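Local coordinates for 2-(hydroxymethyl)glutarate dehydrogenase (Eubacterium barkeri, PDB 3CKY), which catalyses the NAD-dependent interconversion of 2-formylglutarate and (S)-2-hydroxymethylglutarate in nicotinate fermentation, acting as a homotetramer, at residues 7-12 against 63-68; 53-58 against 85-90. All coordinates share one frame; numbering follows the deposited sequence.

Interaction 1 (7-12 against 63-68); sequences IGFIGL and IIFTSL
Ile7 stands beside Ile63, its CD1 3.7 Å from Ile63 CB, while its other branch, CG2, reaches the edge of the Phe65 ring in the ring plane, 3.6 Å from CE1. With CG1 anti to the carbonyl carbon (chi1 -52°), the chain ending in CD1 runs along Ile63 and CG2, anti to the backbone N, is turned to the Phe65 edge. Gly8 joins the parallel strands twice: its N donates to Ile63 O at 2.8 Å, and its O accepts from Phe65 N at 2.8 Å in a nearly straight bond (172°). The Phe9 and Phe65 rings run side by side with planes 19° apart, but are slid so far that they barely overlap; Phe9 CE2 instead lies against Phe65 CB. Ile10 N closes the pairing on Phe65 O, and Ile10 CD1 packs 3.5 Å from Ile64 CG2 on the opposite sheet face. Beyond the last backbone bond, Thr66 OG1 donates to a lone pair of Ile10 O at 3.1 Å, and a water links Ile10 O to Ser67 N. A valine in place of Thr66 would probably leave Ile10 O to that water alone among the partners described. Gly11, with positive phi, then turns the chain away. Such central parallel strands, the first ending in a GxGxxG-type glycine turn, characterise the Rossmann fold, and residues 8-12 belong to the NAD(+) site inferred by similarity.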
loop_
_atom_site.group_PDB
_atom_site.type_symbol
_atom_site.label_atom_id
_atom_site.label_comp_id
_atom_site.label_asym_id
_atom_site.label_seq_id
_atom_site.Cartn_x
_atom_site.Cartn_y
_atom_site.Cartn_z
ATOM N N ILE A 7 36.705 29.136 -1.572
ATOM C CA ILE A 7 35.442 28.490 -1.243
ATOM C C ILE A 7 34.296 29.495 -1.241
ATOM O O ILE A 7 34.445 30.615 -0.766
ATOM C CB ILE A 7 35.511 27.788 0.133
ATOM C CG1 ILE A 7 36.728 26.857 0.203
ATOM C CG2 ILE A 7 34.228 27.019 0.413
ATOM C CD1 ILE A 7 36.966 26.026 -1.048
ATOM N N GLY A 8 33.153 29.074 -1.773
ATOM C CA GLY A 8 31.950 29.897 -1.810
ATOM C C GLY A 8 30.774 29.208 -1.147
ATOM O O GLY A 8 30.666 27.980 -1.163
ATOM N N PHE A 9 29.893 30.010 -0.562
ATOM C CA PHE A 9 28.684 29.512 0.085
ATOM C C PHE A 9 27.451 30.242 -0.440
ATOM O O PHE A 9 27.251 31.427 -0.160
ATOM C CB PHE A 9 28.779 29.690 1.600
ATOM C CG PHE A 9 29.642 28.669 2.275
ATOM C CD1 PHE A 9 31.004 28.886 2.440
ATOM C CD2 PHE A 9 29.093 27.484 2.743
ATOM C CE1 PHE A 9 31.807 27.939 3.064
ATOM C CE2 PHE A 9 29.891 26.531 3.372
ATOM C CZ PHE A 9 31.246 26.761 3.534
ATOM N N ILE A 10 26.633 29.522 -1.205
ATOM C CA ILE A 10 25.329 30.013 -1.642
ATOM C C ILE A 10 24.308 29.643 -0.571
ATOM O O ILE A 10 23.718 28.554 -0.596
ATOM C CB ILE A 10 24.938 29.440 -3.024
ATOM C CG1 ILE A 10 25.959 29.895 -4.071
ATOM C CG2 ILE A 10 23.550 29.908 -3.436
ATOM C CD1 ILE A 10 25.785 29.257 -5.416
ATOM N N GLY A 11 24.116 30.568 0.370
ATOM C CA GLY A 11 23.331 30.319 1.576
ATOM C C GLY A 11 24.205 29.937 2.763
ATOM O O GLY A 11 25.224 29.263 2.604
ATOM N N LEU A 12 23.793 30.382 3.950
ATOM C CA LEU A 12 24.513 30.138 5.199
ATOM C C LEU A 12 23.514 29.785 6.296
ATOM O O LEU A 12 23.235 30.596 7.183
ATOM C CB LEU A 12 25.310 31.381 5.618
ATOM C CG LEU A 12 26.587 31.719 4.851
ATOM C CD1 LEU A 12 27.020 33.148 5.172
ATOM C CD2 LEU A 12 27.687 30.720 5.183
ATOM N N ILE A 63 35.319 26.207 -5.328
ATOM C CA ILE A 63 34.420 25.200 -4.784
ATOM C C ILE A 63 33.271 25.914 -4.081
ATOM O O ILE A 63 33.494 26.731 -3.189
ATOM C CB ILE A 63 35.141 24.266 -3.791
ATOM C CG1 ILE A 63 36.276 23.513 -4.499
ATOM C CG2 ILE A 63 34.139 23.284 -3.155
ATOM C CD1 ILE A 63 37.209 22.764 -3.556
ATOM N N ILE A 64 32.049 25.609 -4.500
ATOM C CA ILE A 64 30.861 26.279 -3.983
ATOM C C ILE A 64 29.970 25.264 -3.265
ATOM O O ILE A 64 29.651 24.203 -3.806
ATOM C CB ILE A 64 30.054 26.964 -5.112
ATOM C CG1 ILE A 64 30.934 27.949 -5.888
ATOM C CG2 ILE A 64 28.847 27.694 -4.535
ATOM C CD1 ILE A 64 30.331 28.386 -7.205
ATOM N N PHE A 65 29.589 25.603 -2.039
ATOM C CA PHE A 65 28.703 24.780 -1.246
ATOM C C PHE A 65 27.306 25.367 -1.264
ATOM O O PHE A 65 27.125 26.584 -1.186
ATOM C CB PHE A 65 29.200 24.695 0.195
ATOM C CG PHE A 65 30.440 23.879 0.351
ATOM C CD1 PHE A 65 31.691 24.474 0.266
ATOM C CD2 PHE A 65 30.363 22.516 0.573
ATOM C CE1 PHE A 65 32.848 23.720 0.406
ATOM C CE2 PHE A 65 31.510 21.757 0.717
ATOM C CZ PHE A 65 32.756 22.360 0.636
ATOM N N THR A 66 26.319 24.485 -1.381
ATOM C CA THR A 66 24.928 24.874 -1.258
ATOM C C THR A 66 24.118 23.741 -0.651
ATOM O O THR A 66 24.472 22.573 -0.787
ATOM C CB THR A 66 24.329 25.283 -2.627
ATOM O OG1 THR A 66 23.167 26.089 -2.416
ATOM C CG2 THR A 66 23.979 24.061 -3.473
ATOM N N SER A 67 23.047 24.113 0.036
ATOM C CA SER A 67 22.059 23.175 0.536
ATOM C C SER A 67 20.691 23.857 0.465
ATOM O O SER A 67 20.376 24.728 1.282
ATOM C CB SER A 67 22.380 22.757 1.972
ATOM O OG SER A 67 21.432 21.813 2.441
ATOM N N LEU A 68 19.899 23.468 -0.530
ATOM C CA LEU A 68 18.617 24.102 -0.808
ATOM C C LEU A 68 17.471 23.144 -0.459
ATOM O O LEU A 68 17.703 21.943 -0.293
ATOM C CB LEU A 68 18.577 24.541 -2.279
ATOM C CG LEU A 68 19.701 25.526 -2.672
ATOM C CD1 LEU A 68 19.827 25.712 -4.181
ATOM C CD2 LEU A 68 19.481 26.873 -1.999
HETATM O O HOH W 1 22.715 26.945 1.035
#

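Interaction 2 (53-58 against 85-90); sequences NNQKVA and LSACKA
The amide end of Gln55 is the only flat side-chain group near the other segment: its NE2 stops 3.9 Å from Ser86 OG, a loose approach, and Ser86 OG is instead hydrogen-bonded to Gly83 O. The peptide group of Gln55 meets a methyl: Ala87 CB rests 3.7 Å from Gln55 O.

The contact is carried chiefly by two alanine methyls, with the Gln55 stem and Cys88 SG beside them. Ala87 CB comes in against residues one turn apart on the helix, touching Gln55 CB at 3.9 Å and Ala58 CB at 3.8 Å. Gln55 CG, anti to its own carbonyl carbon (chi1 -65°), lies alongside the same methyl as the chain runs on, extended, to Ser86. Ala58 CB is shared, for Cys88 SG also approaches it, at 4.0 Å. With methyls as the main contact, the two backbones come close, and Ala87 O lies against the carbonyl carbon of Ala58. A water lies between Ala58 O (2.6 Å) and Lys89 N, from which it accepts a bond of 3.1 Å. Asn53 works within its own segment: its OD1 takes the N-H of Lys56 at 2.8 Å and 162°, capping the N terminus of the helix that carries Gln55 and Ala58.

The contact thus sets the first turn of helix 54-60 against the end of helix 84-87 and the loop after it. Ala58 also meets Val84, while Asn54 reaches Val77 of helix 71-79. On the sheet side, Asn54 and Val57 rest on Phe33 of strand 29-33, and Cys88 touches Ile117, just before strand 118-125.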
loop_
_atom_site.group_PDB
_atom_site.type_symbol
_atom_site.label_atom_id
_atom_site.label_comp_id
_atom_site.label_asym_id
_atom_site.label_seq_id
_atom_site.Cartn_x
_atom_site.Cartn_y
_atom_site.Cartn_z
ATOM N N ASN A 53 25.482 38.893 -4.069
ATOM C CA ASN A 53 24.502 37.922 -4.551
ATOM C C ASN A 53 25.157 36.579 -4.881
ATOM O O ASN A 53 26.373 36.435 -4.762
ATOM C CB ASN A 53 23.790 38.490 -5.782
ATOM C CG ASN A 53 24.756 38.944 -6.855
ATOM O OD1 ASN A 53 25.627 38.187 -7.281
ATOM N ND2 ASN A 53 24.606 40.190 -7.303
ATOM N N ASN A 54 24.347 35.607 -5.296
ATOM C CA ASN A 54 24.837 34.265 -5.660
ATOM C C ASN A 54 25.853 34.262 -6.797
ATOM O O ASN A 54 26.858 33.558 -6.736
ATOM C CB ASN A 54 23.670 33.356 -6.063
ATOM C CG ASN A 54 22.744 33.021 -4.902
ATOM O OD1 ASN A 54 23.122 33.126 -3.738
ATOM N ND2 ASN A 54 21.524 32.605 -5.220
ATOM N N GLN A 55 25.577 35.036 -7.840
ATOM C CA GLN A 55 26.487 35.138 -8.980
ATOM C C GLN A 55 27.873 35.629 -8.564
ATOM O O GLN A 55 28.888 35.089 -9.014
ATOM C CB GLN A 55 25.906 36.077 -10.031
ATOM C CG GLN A 55 24.630 35.563 -10.658
ATOM C CD GLN A 55 24.263 36.329 -11.908
ATOM O OE1 GLN A 55 24.348 37.558 -11.944
ATOM N NE2 GLN A 55 23.860 35.606 -12.945
ATOM N N LYS A 56 27.902 36.652 -7.708
ATOM C CA LYS A 56 29.155 37.194 -7.173
ATOM C C LYS A 56 29.988 36.111 -6.496
ATOM O O LYS A 56 31.186 35.992 -6.754
ATOM C CB LYS A 56 28.870 38.322 -6.177
ATOM C CG LYS A 56 28.410 39.631 -6.817
ATOM C CD LYS A 56 29.568 40.587 -7.067
ATOM C CE LYS A 56 29.895 41.437 -5.838
ATOM N NZ LYS A 56 30.418 40.655 -4.681
ATOM N N VAL A 57 29.347 35.317 -5.637
ATOM C CA VAL A 57 30.020 34.199 -4.987
ATOM C C VAL A 57 30.527 33.217 -6.045
ATOM O O VAL A 57 31.679 32.778 -5.994
ATOM C CB VAL A 57 29.089 33.450 -4.001
ATOM C CG1 VAL A 57 29.819 32.270 -3.364
ATOM C CG2 VAL A 57 28.564 34.397 -2.928
ATOM N N ALA A 58 29.664 32.895 -7.008
ATOM C CA ALA A 58 29.990 31.943 -8.072
ATOM C C ALA A 58 31.249 32.331 -8.854
ATOM O O ALA A 58 32.139 31.504 -9.060
ATOM C CB ALA A 58 28.806 31.792 -9.023
ATOM N N LEU A 85 25.251 28.647 -12.317
ATOM C CA LEU A 85 26.009 27.964 -13.374
ATOM C C LEU A 85 26.586 28.924 -14.411
ATOM O O LEU A 85 27.753 28.799 -14.790
ATOM C CB LEU A 85 25.139 26.899 -14.064
ATOM C CG LEU A 85 25.236 25.433 -13.591
ATOM C CD1 LEU A 85 25.929 25.271 -12.256
ATOM C CD2 LEU A 85 23.857 24.778 -13.565
ATOM N N SER A 86 25.781 29.884 -14.860
ATOM C CA SER A 86 26.228 30.848 -15.863
ATOM C C SER A 86 27.360 31.754 -15.355
ATOM O O SER A 86 28.141 32.272 -16.154
ATOM C CB SER A 86 25.053 31.706 -16.356
ATOM O OG SER A 86 24.595 32.590 -15.346
ATOM N N ALA A 87 27.444 31.937 -14.037
ATOM C CA ALA A 87 28.443 32.823 -13.428
ATOM C C ALA A 87 29.711 32.102 -12.957
ATOM O O ALA A 87 30.659 32.753 -12.527
ATOM C CB ALA A 87 27.823 33.583 -12.266
ATOM N N CYS A 88 29.725 30.770 -13.024
ATOM C CA CYS A 88 30.907 29.992 -12.653
ATOM C C CYS A 88 31.924 29.964 -13.781
ATOM O O CYS A 88 31.556 29.855 -14.953
ATOM C CB CYS A 88 30.537 28.546 -12.336
ATOM S SG CYS A 88 29.595 28.320 -10.848
ATOM N N LYS A 89 33.202 30.046 -13.415
ATOM C CA LYS A 89 34.288 29.778 -14.347
ATOM C C LYS A 89 34.361 28.271 -14.547
ATOM O O LYS A 89 33.954 27.501 -13.673
ATOM C CB LYS A 89 35.616 30.313 -13.799
ATOM C CG LYS A 89 36.843 30.085 -14.691
ATOM C CD LYS A 89 36.746 30.774 -16.066
ATOM C CE LYS A 89 36.789 32.292 -15.948
ATOM N NZ LYS A 89 37.327 32.942 -17.169
ATOM N N ALA A 90 34.850 27.854 -15.710
ATOM C CA ALA A 90 35.045 26.435 -15.993
ATOM C C ALA A 90 36.066 25.828 -15.028
ATOM O O ALA A 90 37.023 26.490 -14.627
ATOM C CB ALA A 90 35.487 26.239 -17.435
HETATM O O HOH W 2 34.089 30.492 -10.481
#

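In the fold
From the N terminus the chain enters the sheet with strand 6-10, runs through helix 16-25, strand 29-33, helix 37-44 and strand 49-50, then returns along helix 54-60 to strand 63-66, where interaction 1 closes a loop of 50 residues beside the first strand. Interaction 2 opens inside that loop and closes beyond it, at 85-90, so the two cross rather than nest. Their centres lie about 11 Å apart and they touch: Val57 CG1 packs 3.5 Å from Gly8 CA, and Ala58 CA lies 3.7 Å from Ile64 CD1. Together they tie two central strands of the NAD-binding domain to a covering helix, and that helix to segment 85-90.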